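Fructosyl amine:oxygen oxidoreductase (Neosartorya fumigata, PDB 4WCT) probably uses its bound FAD and molecular oxygen to oxidise fructosyl amines (Amadori products), which makes it a deglycating enzyme. Local coordinates at residues T40-A45 / I186-E191; S77-G82 / A90-T95; A101-P106 / P110-T115; V143-A148 / R152-P157; P165-W170 / P276-I281. All blocks are in the same frame, centred on the assembly; numbering follows the deposited sequence. Where two conformers were deposited one is given.

Interaction 1 (T40-A45 / I186-E191); sequences TALHLA and ISAFNE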
# COMPACT_ATOMS: atom_id res chain seq x y z
N THR A 40 13.92 -1.08 -3.02
CA THR A 40 14.92 -2.14 -3.07
C THR A 40 16.08 -1.76 -4.01
O THR A 40 17.25 -1.85 -3.63
CB THR A 40 14.28 -3.45 -3.52
OG1 THR A 40 13.29 -3.86 -2.56
CG2 THR A 40 15.33 -4.54 -3.67
N ALA A 41 15.76 -1.19 -5.17
CA ALA A 41 16.80 -0.83 -6.14
C ALA A 41 17.73 0.22 -5.51
O ALA A 41 18.96 0.14 -5.62
CB ALA A 41 16.16 -0.27 -7.39
N LEU A 42 17.14 1.20 -4.86
CA LEU A 42 17.92 2.25 -4.20
C LEU A 42 18.83 1.70 -3.12
O LEU A 42 20.03 2.01 -3.08
CB LEU A 42 17.01 3.32 -3.63
CG LEU A 42 17.69 4.41 -2.80
CD1 LEU A 42 18.53 5.28 -3.71
CD2 LEU A 42 16.54 5.19 -2.17
N HIS A 43 18.30 0.84 -2.26
CA HIS A 43 19.11 0.28 -1.17
C HIS A 43 20.22 -0.64 -1.68
O HIS A 43 21.34 -0.56 -1.19
CB HIS A 43 18.23 -0.47 -0.19
CG HIS A 43 17.54 0.42 0.77
ND1 HIS A 43 18.01 0.64 2.05
CD2 HIS A 43 16.37 1.11 0.67
CE1 HIS A 43 17.21 1.48 2.67
NE2 HIS A 43 16.21 1.79 1.86
N LEU A 44 19.95 -1.40 -2.75
CA LEU A 44 21.00 -2.26 -3.32
C LEU A 44 22.11 -1.39 -3.93
O LEU A 44 23.30 -1.62 -3.66
CB LEU A 44 20.43 -3.17 -4.40
CG LEU A 44 19.53 -4.31 -3.89
CD1 LEU A 44 18.89 -5.04 -5.05
CD2 LEU A 44 20.30 -5.26 -2.98
N ALA A 45 21.73 -0.34 -4.64
CA ALA A 45 22.73 0.61 -5.16
C ALA A 45 23.57 1.24 -4.06
O ALA A 45 24.82 1.32 -4.17
CB ALA A 45 22.09 1.67 -6.02
N ILE A 186 9.11 8.35 -7.35
CA ILE A 186 9.87 8.95 -8.45
C ILE A 186 11.26 9.38 -7.97
O ILE A 186 12.27 9.18 -8.67
CB ILE A 186 9.12 10.16 -9.03
CG1 ILE A 186 7.84 9.69 -9.78
CG2 ILE A 186 10.03 10.93 -9.98
CD1 ILE A 186 6.90 10.78 -10.23
N SER A 187 11.31 9.94 -6.79
CA SER A 187 12.58 10.33 -6.16
C SER A 187 13.50 9.13 -5.99
O SER A 187 14.69 9.19 -6.33
CB SER A 187 12.32 11.06 -4.83
OG SER A 187 13.52 11.46 -4.19
N ALA A 188 12.95 8.01 -5.50
CA ALA A 188 13.75 6.81 -5.30
C ALA A 188 14.27 6.23 -6.62
O ALA A 188 15.44 5.86 -6.75
CB ALA A 188 12.96 5.80 -4.51
N PHE A 189 13.40 6.20 -7.63
CA PHE A 189 13.73 5.77 -8.98
C PHE A 189 14.86 6.63 -9.55
O PHE A 189 15.88 6.09 -9.99
CB PHE A 189 12.48 5.86 -9.86
CG PHE A 189 12.76 5.95 -11.33
CD1 PHE A 189 13.12 4.83 -12.06
CD2 PHE A 189 12.54 7.13 -12.00
CE1 PHE A 189 13.30 4.91 -13.44
CE2 PHE A 189 12.69 7.20 -13.39
CZ PHE A 189 13.18 6.12 -14.08
N ASN A 190 14.71 7.96 -9.45
CA ASN A 190 15.71 8.89 -10.01
C ASN A 190 17.06 8.65 -9.37
O ASN A 190 18.11 8.62 -10.05
CB ASN A 190 15.29 10.33 -9.78
CG ASN A 190 14.20 10.79 -10.73
OD1 ASN A 190 13.97 10.16 -11.76
ND2 ASN A 190 13.53 11.87 -10.40
N GLU A 191 17.07 8.44 -8.06
CA GLU A 191 18.33 8.28 -7.36
C GLU A 191 18.94 6.91 -7.61
O GLU A 191 20.16 6.80 -7.84
CB GLU A 191 18.14 8.55 -5.86
CG GLU A 191 19.41 8.37 -5.07
CD GLU A 191 20.43 9.46 -5.29
OE1 GLU A 191 20.23 10.32 -6.18
OE2 GLU A 191 21.41 9.46 -4.49
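L42 of helix 35-46 faces A188 and E191 of helix 181-194, and these three residues carry the contact. Helix 35-46 follows strand 28-31, and a glycine-rich GxGxxG pattern spans their junction next to the FAD, consistent with a Rossmann-type dinucleotide-binding fold. Segment 186-191, 141 residues beyond segment 40-45, lies on helix 181-194, which packs against the side of helix 35-46 that presents L42.

The joining forces are apolar. The backbones come nearest where the CA atoms of L42 and A188 lie 6.3 Å apart, an approach compatible with the small side chain of A188. With CG anti to the backbone N (chi1 175°), the leucine carries its fork toward the other helix and divides it between two positions one helical turn apart. CD2 of L42 meets CB of A188 at 4.3 Å, a loose touch. CD1 of L42 makes the tighter contact, 3.5 Å from CG of E191 and 3.9 Å from CB of E191. F108, from a loop, also lies on L42. On the same helix, T40 and L44 pack on I235 of strand 233-236 and on helix 393-404.

Polar groups work around this apolar seam. S187 gives its hydroxyl to a hydrogen bond with the V107 carbonyl. The glutamate has a divided role: its methylenes serve the leucine, while a bend at chi2 (72°) turns the carboxylate aside, where OE1 of E191 forms a salt bridge with NE of R194.

Interaction 2 (S77-G82 / A90-T95); sequences SELKDG and AFSTFT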
# COMPACT_ATOMS: atom_id res chain seq x y z
N SER A 77 3.35 3.76 15.79
CA SER A 77 2.96 3.68 17.20
C SER A 77 3.88 2.73 17.96
O SER A 77 4.15 1.62 17.52
CB SER A 77 1.53 3.17 17.32
OG SER A 77 0.67 4.01 16.58
N GLU A 78 4.43 3.21 19.06
CA GLU A 78 5.11 2.33 19.99
C GLU A 78 4.03 1.65 20.87
O GLU A 78 3.02 2.25 21.24
CB GLU A 78 6.06 3.13 20.88
CG GLU A 78 7.26 3.75 20.18
CD GLU A 78 8.22 2.72 19.58
OE1 GLU A 78 8.18 1.52 19.91
OE2 GLU A 78 9.02 3.13 18.72
N LEU A 79 4.28 0.40 21.21
CA LEU A 79 3.29 -0.42 21.89
C LEU A 79 3.77 -0.63 23.32
O LEU A 79 4.97 -0.69 23.57
CB LEU A 79 3.20 -1.76 21.18
CG LEU A 79 2.67 -1.62 19.75
CD1 LEU A 79 2.69 -2.97 19.07
CD2 LEU A 79 1.29 -0.99 19.68
N LYS A 80 2.82 -0.68 24.26
CA LYS A 80 3.16 -0.96 25.66
C LYS A 80 3.57 -2.43 25.82
O LYS A 80 2.94 -3.33 25.26
CB LYS A 80 1.93 -0.66 26.55
CG LYS A 80 1.44 0.79 26.52
CD LYS A 80 0.08 0.90 27.20
CE LYS A 80 -0.26 2.34 27.56
NZ LYS A 80 -1.67 2.67 27.23
N ASP A 81 4.47 -2.72 26.75
CA ASP A 81 4.70 -4.12 27.16
C ASP A 81 3.40 -4.81 27.54
O ASP A 81 2.63 -4.30 28.36
CB ASP A 81 5.67 -4.17 28.35
CG ASP A 81 7.05 -3.66 28.00
OD1 ASP A 81 7.73 -3.15 28.92
OD2 ASP A 81 7.44 -3.74 26.82
N GLY A 82 3.15 -5.98 26.95
CA GLY A 82 1.99 -6.81 27.32
C GLY A 82 0.81 -6.57 26.41
O GLY A 82 -0.14 -7.37 26.36
N ALA A 90 6.56 -6.64 15.31
CA ALA A 90 7.22 -6.55 14.03
C ALA A 90 6.75 -5.33 13.23
O ALA A 90 7.55 -4.62 12.64
CB ALA A 90 7.02 -7.83 13.24
N PHE A 91 5.44 -5.10 13.20
CA PHE A 91 4.94 -3.96 12.45
C PHE A 91 5.54 -2.64 12.97
O PHE A 91 5.96 -1.79 12.18
CB PHE A 91 3.42 -3.91 12.43
CG PHE A 91 2.87 -2.91 11.48
CD1 PHE A 91 2.97 -3.12 10.10
CD2 PHE A 91 2.33 -1.73 11.94
CE1 PHE A 91 2.53 -2.16 9.21
CE2 PHE A 91 1.80 -0.80 11.05
CZ PHE A 91 1.94 -1.00 9.69
N SER A 92 5.62 -2.51 14.29
CA SER A 92 6.17 -1.31 14.91
C SER A 92 7.65 -1.18 14.62
O SER A 92 8.16 -0.07 14.49
CB SER A 92 5.97 -1.34 16.42
OG SER A 92 4.62 -1.07 16.75
N THR A 93 8.34 -2.32 14.47
CA THR A 93 9.74 -2.29 14.02
C THR A 93 9.88 -1.72 12.61
O THR A 93 10.70 -0.81 12.37
CB THR A 93 10.35 -3.69 14.07
OG1 THR A 93 10.29 -4.19 15.41
CG2 THR A 93 11.78 -3.68 13.56
N PHE A 94 9.00 -2.16 11.71
CA PHE A 94 8.97 -1.59 10.35
C PHE A 94 8.67 -0.09 10.39
O PHE A 94 9.39 0.70 9.78
CB PHE A 94 7.94 -2.30 9.48
CG PHE A 94 8.39 -3.65 9.00
CD1 PHE A 94 9.39 -3.76 8.05
CD2 PHE A 94 7.72 -4.79 9.38
CE1 PHE A 94 9.74 -4.99 7.52
CE2 PHE A 94 8.13 -6.03 8.94
CZ PHE A 94 9.09 -6.14 7.95
N THR A 95 7.61 0.31 11.08
CA THR A 95 7.21 1.75 11.07
C THR A 95 8.15 2.67 11.84
O THR A 95 8.29 3.83 11.51
CB THR A 95 5.76 1.99 11.51
OG1 THR A 95 5.51 1.48 12.83
CG2 THR A 95 4.80 1.30 10.53
O HOH W 1 3.13 1.38 14.01
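S92 meets S77 through a hydrogen bond from its side chain to a main-chain carbonyl: OG of S92 donates to O of S77 over 2.8 Å. The donor sits almost in line with the carbonyl bond, at an angle of 174°. A chi1 of -75° sets OG beside the serine's own N and directs it outward to the loop; this is the given one of two deposited conformers. L79 closes in alongside, its CD1 3.6 Å from OG of S92.

One turn further along the helix a water completes the join. It accepts from N of S77 at 3.0 Å and lies 2.7 Å from OG1 of T95. A helix serine and a water thus hold the loop after strand 72-75 to helix 86-102, with the T95 side chain about 8 Å from the FAD.

The second shell is polar. T95 OG1 is hydrogen-bonded to ND1 of H76, whose NE2 bonds to OE2 of E78, and that carboxylate forms a salt bridge with R96. Segment 77-82 is also tied by backbone bonds from E78 to E139 and from K80 to P137. Helix 86-102 lies between this loop and helix 410-413, on which A90, T93 and F94 pack.

Interaction 3 (A101-P106 / P110-T115); sequences AWKTDP and PYFHET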
# COMPACT_ATOMS: atom_id res chain seq x y z
N ALA A 101 13.39 7.42 8.86
CA ALA A 101 13.87 7.70 7.52
C ALA A 101 13.07 8.77 6.76
O ALA A 101 13.66 9.58 6.06
CB ALA A 101 13.95 6.41 6.71
N TRP A 102 11.76 8.85 6.97
CA TRP A 102 10.95 9.89 6.38
C TRP A 102 11.41 11.24 6.88
O TRP A 102 11.15 12.26 6.23
CB TRP A 102 9.45 9.71 6.73
CG TRP A 102 8.74 8.72 5.85
CD1 TRP A 102 8.14 7.58 6.27
CD2 TRP A 102 8.47 8.82 4.45
NE1 TRP A 102 7.53 6.95 5.22
CE2 TRP A 102 7.79 7.65 4.08
CE3 TRP A 102 8.87 9.71 3.44
CZ2 TRP A 102 7.41 7.39 2.75
CZ3 TRP A 102 8.45 9.47 2.14
CH2 TRP A 102 7.73 8.31 1.82
N LYS A 103 11.99 11.28 8.09
CA LYS A 103 12.38 12.54 8.67
C LYS A 103 13.82 12.89 8.33
O LYS A 103 14.29 13.98 8.70
CB LYS A 103 12.20 12.48 10.20
CG LYS A 103 10.74 12.47 10.60
CD LYS A 103 10.55 12.68 12.09
CE LYS A 103 11.09 11.54 12.94
NZ LYS A 103 10.62 11.58 14.37
N THR A 104 14.56 11.97 7.70
CA THR A 104 16.01 12.13 7.59
C THR A 104 16.59 11.88 6.18
O THR A 104 17.52 12.57 5.74
CB THR A 104 16.74 11.25 8.63
OG1 THR A 104 16.56 11.82 9.92
CG2 THR A 104 18.24 11.19 8.36
N ASP A 105 16.15 10.82 5.52
CA ASP A 105 16.80 10.41 4.26
C ASP A 105 16.51 11.43 3.17
O ASP A 105 15.34 11.69 2.85
CB ASP A 105 16.24 9.04 3.83
CG ASP A 105 16.93 8.44 2.62
OD1 ASP A 105 17.39 9.17 1.71
OD2 ASP A 105 16.92 7.16 2.56
N PRO A 106 17.56 12.01 2.55
CA PRO A 106 17.33 13.09 1.58
C PRO A 106 16.41 12.71 0.39
O PRO A 106 15.73 13.58 -0.15
CB PRO A 106 18.75 13.40 1.07
CG PRO A 106 19.60 13.06 2.23
CD PRO A 106 19.00 11.87 2.87
N PRO A 110 11.66 15.12 1.79
CA PRO A 110 10.83 16.22 1.30
C PRO A 110 9.36 15.89 1.17
O PRO A 110 8.54 16.80 0.98
CB PRO A 110 11.41 16.48 -0.08
CG PRO A 110 12.87 16.16 0.11
CD PRO A 110 12.83 14.90 0.91
N TYR A 111 9.05 14.59 1.22
CA TYR A 111 7.72 14.11 0.85
C TYR A 111 6.89 13.64 2.05
O TYR A 111 5.76 13.16 1.88
CB TYR A 111 7.89 12.96 -0.17
CG TYR A 111 8.66 13.41 -1.39
CD1 TYR A 111 8.23 14.50 -2.13
CD2 TYR A 111 9.97 12.96 -1.61
CE1 TYR A 111 8.99 14.98 -3.19
CE2 TYR A 111 10.75 13.49 -2.62
CZ TYR A 111 10.29 14.55 -3.35
OH TYR A 111 11.03 15.03 -4.42
N PHE A 112 7.41 13.82 3.27
CA PHE A 112 6.65 13.48 4.49
C PHE A 112 6.15 14.71 5.18
O PHE A 112 6.89 15.69 5.30
CB PHE A 112 7.51 12.68 5.45
CG PHE A 112 6.86 12.41 6.79
CD1 PHE A 112 5.60 11.83 6.89
CD2 PHE A 112 7.58 12.64 7.96
CE1 PHE A 112 5.02 11.61 8.15
CE2 PHE A 112 7.03 12.35 9.22
CZ PHE A 112 5.77 11.80 9.31
N HIS A 113 4.85 14.70 5.48
CA HIS A 113 4.19 15.83 6.13
C HIS A 113 3.59 15.40 7.46
O HIS A 113 2.60 14.66 7.49
CB HIS A 113 3.11 16.38 5.21
CG HIS A 113 3.64 16.80 3.88
ND1 HIS A 113 4.33 17.99 3.73
CD2 HIS A 113 3.94 16.07 2.78
CE1 HIS A 113 4.81 18.06 2.50
NE2 HIS A 113 4.57 16.91 1.90
N GLU A 114 4.28 15.75 8.57
CA GLU A 114 3.95 15.18 9.87
C GLU A 114 2.80 15.97 10.48
O GLU A 114 2.97 16.69 11.47
CB GLU A 114 5.18 15.12 10.81
CG GLU A 114 4.96 14.30 12.08
CD GLU A 114 6.24 14.11 12.89
OE1 GLU A 114 7.27 14.64 12.46
OE2 GLU A 114 6.19 13.50 13.97
N THR A 115 1.62 15.81 9.89
CA THR A 115 0.48 16.63 10.24
C THR A 115 -0.43 15.98 11.30
O THR A 115 -1.41 16.62 11.75
CB THR A 115 -0.36 16.94 9.02
OG1 THR A 115 -0.81 15.72 8.43
CG2 THR A 115 0.38 17.73 7.99
O HOH W 2 7.99 11.99 14.92
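W102 and F112 bring their CA atoms to 5.9 Å as the chain leaves helix 86-102, loops round and returns along strand 112-113. The exit is tightened by O of A101, which accepts from the backbone N of both T104 and D105. Nearer the bend, CD of P110 rests 3.4 Å from O of P106.

Within this turn-back from helix to strand, CB of W102 lies 3.7 Å from CD2 of F112, and in return CB of F112 comes within 3.8 Å of CE3 of W102. The two rings are inclined by 37°, their centroids 5.4 Å apart when the pyrrole part of the indole is taken, an arrangement that is neither a stack nor a T. NE1 of W102 is hydrogen-bonded to O of M391; the W102 side chain is about 8 Å from the FAD. K103 runs beside the phenylalanine in the same direction, its CG at the ring edge, 4.0 Å from CE2 of F112. E114, at the centre of an inverse gamma turn, extends its carboxylate toward the lysine's end.

NZ of K103 and OE2 of E114 remain 4.8 Å apart and are joined by a water that accepts from the lysine and donates to the carboxylate. OE2 also receives the backbone N of G175. The chemistry is thus graded, from the buried W102 outward to a hydrated charge pair at the surface, whose attraction is probably softened by solvent.

Interaction 4 (V143-A148 / R152-P157); sequences VKLETA and RRTMPP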
# COMPACT_ATOMS: atom_id res chain seq x y z
N VAL A 143 -5.34 12.76 21.82
CA VAL A 143 -6.35 13.72 22.24
C VAL A 143 -7.69 13.10 21.85
O VAL A 143 -7.89 12.69 20.70
CB VAL A 143 -6.17 15.04 21.49
CG1 VAL A 143 -7.28 16.00 21.86
CG2 VAL A 143 -4.80 15.65 21.80
N LYS A 144 -8.58 12.99 22.81
CA LYS A 144 -9.89 12.40 22.55
C LYS A 144 -10.80 13.43 21.91
O LYS A 144 -10.90 14.57 22.38
CB LYS A 144 -10.51 11.87 23.83
CG LYS A 144 -11.90 11.27 23.66
CD LYS A 144 -11.85 9.92 22.97
CE LYS A 144 -13.24 9.42 22.59
NZ LYS A 144 -13.96 8.89 23.80
N LEU A 145 -11.54 13.00 20.90
CA LEU A 145 -12.50 13.84 20.21
C LEU A 145 -13.89 13.29 20.43
O LEU A 145 -14.18 12.15 20.05
CB LEU A 145 -12.19 13.91 18.70
CG LEU A 145 -10.74 14.20 18.31
CD1 LEU A 145 -10.59 14.00 16.80
CD2 LEU A 145 -10.37 15.61 18.72
N GLU A 146 -14.72 14.05 21.16
CA GLU A 146 -16.01 13.58 21.65
C GLU A 146 -17.16 14.20 20.90
O GLU A 146 -18.23 13.60 20.77
CB GLU A 146 -16.18 13.93 23.12
CG GLU A 146 -15.15 13.33 24.04
CD GLU A 146 -15.55 11.96 24.55
OE1 GLU A 146 -16.61 11.42 24.15
OE2 GLU A 146 -14.80 11.43 25.38
N THR A 147 -16.98 15.44 20.45
CA THR A 147 -18.07 16.20 19.85
C THR A 147 -17.73 16.63 18.43
O THR A 147 -16.56 16.64 18.04
CB THR A 147 -18.36 17.48 20.69
OG1 THR A 147 -17.24 18.35 20.60
CG2 THR A 147 -18.65 17.12 22.17
N ALA A 148 -18.72 17.12 17.70
CA ALA A 148 -18.49 17.63 16.36
C ALA A 148 -17.53 18.80 16.40
O ALA A 148 -16.65 18.91 15.58
CB ALA A 148 -19.78 18.07 15.73
N ARG A 152 -14.06 19.48 14.38
CA ARG A 152 -13.86 20.64 13.49
C ARG A 152 -12.66 21.47 13.89
O ARG A 152 -11.91 21.94 13.02
CB ARG A 152 -15.11 21.51 13.40
CG ARG A 152 -16.28 20.79 12.73
CD ARG A 152 -17.42 21.75 12.37
NE ARG A 152 -17.96 22.40 13.56
CZ ARG A 152 -19.00 21.98 14.28
NH1 ARG A 152 -19.72 20.92 13.93
NH2 ARG A 152 -19.32 22.63 15.38
N ARG A 153 -12.37 21.51 15.18
CA ARG A 153 -11.24 22.30 15.65
C ARG A 153 -9.88 21.68 15.38
O ARG A 153 -8.84 22.34 15.62
CB ARG A 153 -11.35 22.59 17.14
CG ARG A 153 -12.43 23.62 17.44
CD ARG A 153 -12.54 23.96 18.92
NE ARG A 153 -13.35 25.16 19.14
CZ ARG A 153 -13.51 25.75 20.31
NH1 ARG A 153 -13.00 25.21 21.41
NH2 ARG A 153 -14.24 26.86 20.38
N THR A 154 -9.85 20.47 14.83
CA THR A 154 -8.57 19.87 14.47
C THR A 154 -8.02 20.41 13.16
O THR A 154 -6.84 20.16 12.87
CB THR A 154 -8.64 18.33 14.30
OG1 THR A 154 -9.47 18.01 13.17
CG2 THR A 154 -9.07 17.66 15.53
N MET A 155 -8.80 21.22 12.43
CA MET A 155 -8.38 21.77 11.13
C MET A 155 -8.78 23.25 11.06
O MET A 155 -9.58 23.72 11.87
CB MET A 155 -9.03 20.98 9.99
CG MET A 155 -8.55 19.54 9.97
SD MET A 155 -9.11 18.66 8.51
CE MET A 155 -8.80 16.96 8.99
N PRO A 156 -8.21 24.01 10.09
CA PRO A 156 -8.56 25.42 10.01
C PRO A 156 -10.03 25.66 9.75
O PRO A 156 -10.71 24.84 9.14
CB PRO A 156 -7.74 25.93 8.81
CG PRO A 156 -6.57 25.01 8.76
CD PRO A 156 -7.12 23.67 9.15
N PRO A 157 -10.50 26.85 10.09
CA PRO A 157 -11.90 27.15 9.82
C PRO A 157 -12.22 27.05 8.34
O PRO A 157 -11.42 27.46 7.50
CB PRO A 157 -12.07 28.59 10.30
CG PRO A 157 -10.78 29.05 10.80
CD PRO A 157 -9.81 27.91 10.85
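A148 and R152 form a helical i to i+4 pair, N of R152 donating to O of A148 at 2.9 Å with an N-H...O angle of 163°, and a type I turn from R152 to M155 then leads the chain away. The bond spans the short helix 148-152 from first residue to last. T147 is its N-cap, with its hydroxyl on the backbone N of D150.

The arginine side chain returns to the same residue. It sets out with CG only 3.4 Å from O of A148, and the bend at chi3 (-61°) folds the guanidinium back over A148. A148 then lies beneath one face of the planar group, and NH1 of R152 comes to 3.4 Å from CB of A148. A hydrogen bond from NH1 to the carbonyl of G162 gives the charged end a fixed partner.

Beyond the helix, a small apolar touch closes the loop: CD2 of L145 meets CG2 of T154 at 4.0 Å. T154 can offer its methyl here because chi1 of 66° puts OG1 between the backbone N and the carbonyl carbon, where it bonds to O of F151, leaving CG2 to face the leucine.

Strand 143-145 is paired antiparallel with strand 168-172, L145 bonding through its backbone to G169; strand 117-121 is the partner of 168-172 on the side away from 143-145. L145 also touches D150 and F151, and shares I118 of strand 117-121 with T154, so helix and turn pack against strands 143-145 and 117-121.

Interaction 5 (P165-W170 / P276-I281); sequences PGWKGW and PVLFNI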
# COMPACT_ATOMS: atom_id res chain seq x y z
N PRO A 165 -22.10 12.94 12.87
CA PRO A 165 -23.14 12.35 13.72
C PRO A 165 -22.76 10.98 14.27
O PRO A 165 -22.51 10.05 13.49
CB PRO A 165 -24.39 12.30 12.81
CG PRO A 165 -24.06 13.14 11.61
CD PRO A 165 -22.57 13.16 11.49
N GLY A 166 -22.64 10.88 15.59
CA GLY A 166 -22.20 9.67 16.25
C GLY A 166 -20.72 9.41 16.28
O GLY A 166 -20.28 8.44 16.89
N TRP A 167 -19.93 10.32 15.69
CA TRP A 167 -18.49 10.09 15.61
C TRP A 167 -17.82 10.35 16.96
O TRP A 167 -18.09 11.37 17.63
CB TRP A 167 -17.85 11.02 14.59
CG TRP A 167 -18.11 10.74 13.14
CD1 TRP A 167 -19.33 10.55 12.53
CD2 TRP A 167 -17.15 10.81 12.09
NE1 TRP A 167 -19.15 10.48 11.18
CE2 TRP A 167 -17.84 10.66 10.88
CE3 TRP A 167 -15.76 10.96 12.06
CZ2 TRP A 167 -17.18 10.63 9.65
CZ3 TRP A 167 -15.12 10.97 10.87
CH2 TRP A 167 -15.83 10.79 9.66
N LYS A 168 -16.88 9.47 17.30
CA LYS A 168 -15.88 9.73 18.34
C LYS A 168 -14.56 9.25 17.82
O LYS A 168 -14.51 8.37 16.99
CB LYS A 168 -16.22 9.04 19.66
CG LYS A 168 -17.55 9.53 20.25
CD LYS A 168 -17.74 9.21 21.71
CE LYS A 168 -19.11 9.70 22.16
NZ LYS A 168 -19.10 11.17 22.31
N GLY A 169 -13.48 9.87 18.26
CA GLY A 169 -12.19 9.47 17.77
C GLY A 169 -11.05 10.05 18.57
O GLY A 169 -11.24 10.53 19.68
N TRP A 170 -9.86 9.74 18.10
CA TRP A 170 -8.60 10.09 18.77
C TRP A 170 -7.62 10.69 17.75
O TRP A 170 -7.42 10.15 16.69
CB TRP A 170 -7.96 8.87 19.40
CG TRP A 170 -8.70 8.30 20.56
CD1 TRP A 170 -8.44 8.53 21.87
CD2 TRP A 170 -9.81 7.38 20.53
NE1 TRP A 170 -9.29 7.79 22.66
CE2 TRP A 170 -10.16 7.11 21.87
CE3 TRP A 170 -10.58 6.84 19.52
CZ2 TRP A 170 -11.20 6.23 22.21
CZ3 TRP A 170 -11.58 5.93 19.86
CH2 TRP A 170 -11.86 5.62 21.19
N PRO A 276 -4.20 17.19 9.54
CA PRO A 276 -4.08 15.80 9.93
C PRO A 276 -4.93 14.91 9.03
O PRO A 276 -5.98 15.35 8.52
CB PRO A 276 -4.61 15.77 11.35
CG PRO A 276 -5.53 16.93 11.43
CD PRO A 276 -4.94 17.98 10.53
N VAL A 277 -4.51 13.67 8.86
CA VAL A 277 -5.36 12.70 8.15
C VAL A 277 -6.61 12.49 8.98
O VAL A 277 -6.50 12.29 10.19
CB VAL A 277 -4.61 11.37 7.97
CG1 VAL A 277 -5.48 10.31 7.31
CG2 VAL A 277 -3.33 11.60 7.17
N LEU A 278 -7.79 12.52 8.36
CA LEU A 278 -9.01 12.16 9.07
C LEU A 278 -9.52 10.82 8.54
O LEU A 278 -9.91 10.75 7.36
CB LEU A 278 -10.06 13.23 8.86
CG LEU A 278 -11.46 12.92 9.40
CD1 LEU A 278 -11.49 12.86 10.93
CD2 LEU A 278 -12.43 13.99 8.92
N PHE A 279 -9.62 9.83 9.42
CA PHE A 279 -10.00 8.46 9.06
C PHE A 279 -11.12 7.97 9.97
O PHE A 279 -10.97 7.96 11.18
CB PHE A 279 -8.77 7.57 9.20
CG PHE A 279 -9.01 6.10 8.91
CD1 PHE A 279 -9.87 5.70 7.90
CD2 PHE A 279 -8.29 5.15 9.59
CE1 PHE A 279 -9.96 4.35 7.53
CE2 PHE A 279 -8.38 3.80 9.26
CZ PHE A 279 -9.19 3.41 8.20
N ASN A 280 -12.25 7.59 9.39
CA ASN A 280 -13.28 6.81 10.05
C ASN A 280 -13.24 5.39 9.50
O ASN A 280 -13.36 5.17 8.28
CB ASN A 280 -14.66 7.46 9.83
CG ASN A 280 -15.79 6.63 10.39
OD1 ASN A 280 -15.78 5.41 10.31
ND2 ASN A 280 -16.85 7.28 10.81
N ILE A 281 -12.96 4.44 10.38
CA ILE A 281 -12.64 3.07 9.97
C ILE A 281 -13.78 2.35 9.26
O ILE A 281 -13.57 1.29 8.68
CB ILE A 281 -12.17 2.21 11.16
CG1 ILE A 281 -13.31 2.00 12.16
CG2 ILE A 281 -10.93 2.83 11.79
CD1 ILE A 281 -12.97 0.94 13.20
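N280 lays its side chain over one face of the W167 indole, and its atoms share the indole and two hydrogen-bond partners. CB comes first, 3.5 Å from CH2 of W167 and 3.7 Å from CZ3 of W167; it forms a CH-pi contact with the six-membered ring, 4.0 Å from CB of N280 to the centroid. With CG anti to the backbone N (chi1 174°), the chain continues outward over the ring system. ND2 of N280 then sits above the indole, 3.5 Å from CE2 of W167, while the amide plane stands nearly upright on the ring, 83° from it. The remaining amide atom, OD1, accepts from the backbone N of A282, and ND2 is also hydrogen-bonded to ND1 of H122. These two bonds fix which way round the amide is turned, so that nitrogen rather than oxygen lies on the aromatic face.

The tryptophan is held from other directions too. CD1 of L278 reaches CZ3 of W167 at 4.1 Å, and NE1 of W167 is hydrogen-bonded to D342. The carbonyl O of P165 lies in the ring plane at its edge. F339 and T343 of helix 330-343 pack on the indole as well.

W167, just ahead of strand 168-172, thus reaches L278 and N280 of strand 277-280. Strand 117-121 runs between these strands, antiparallel to the first and parallel to the second, and S120 touches both W167 and N280. This is a side-chain contact that spans the intervening strand, on the face of a mixed sheet that helix 330-343 covers.

Overall arrangement
Interactions 4 and 5 form one cluster, their centres 9 Å apart: E146 forms a salt bridge with K168, and CE of M155 lies 3.3 Å from O of P276. Interaction 3 touches both interaction 5 and interaction 1, with O of T115 lying 3.3 Å from CB of P276, and Y111 packing on S187. Interactions 2 and 3 share helix 86-102, their centres 20 Å apart. The side chains of T95 in interaction 2 and W102 in interaction 3 are each about 8 Å from the FAD, that of A188 in interaction 1 about 11 Å, and that of L278 in interaction 5 about 12 Å. Interactions 1 and 5 occupy opposite sides of the chain's centre.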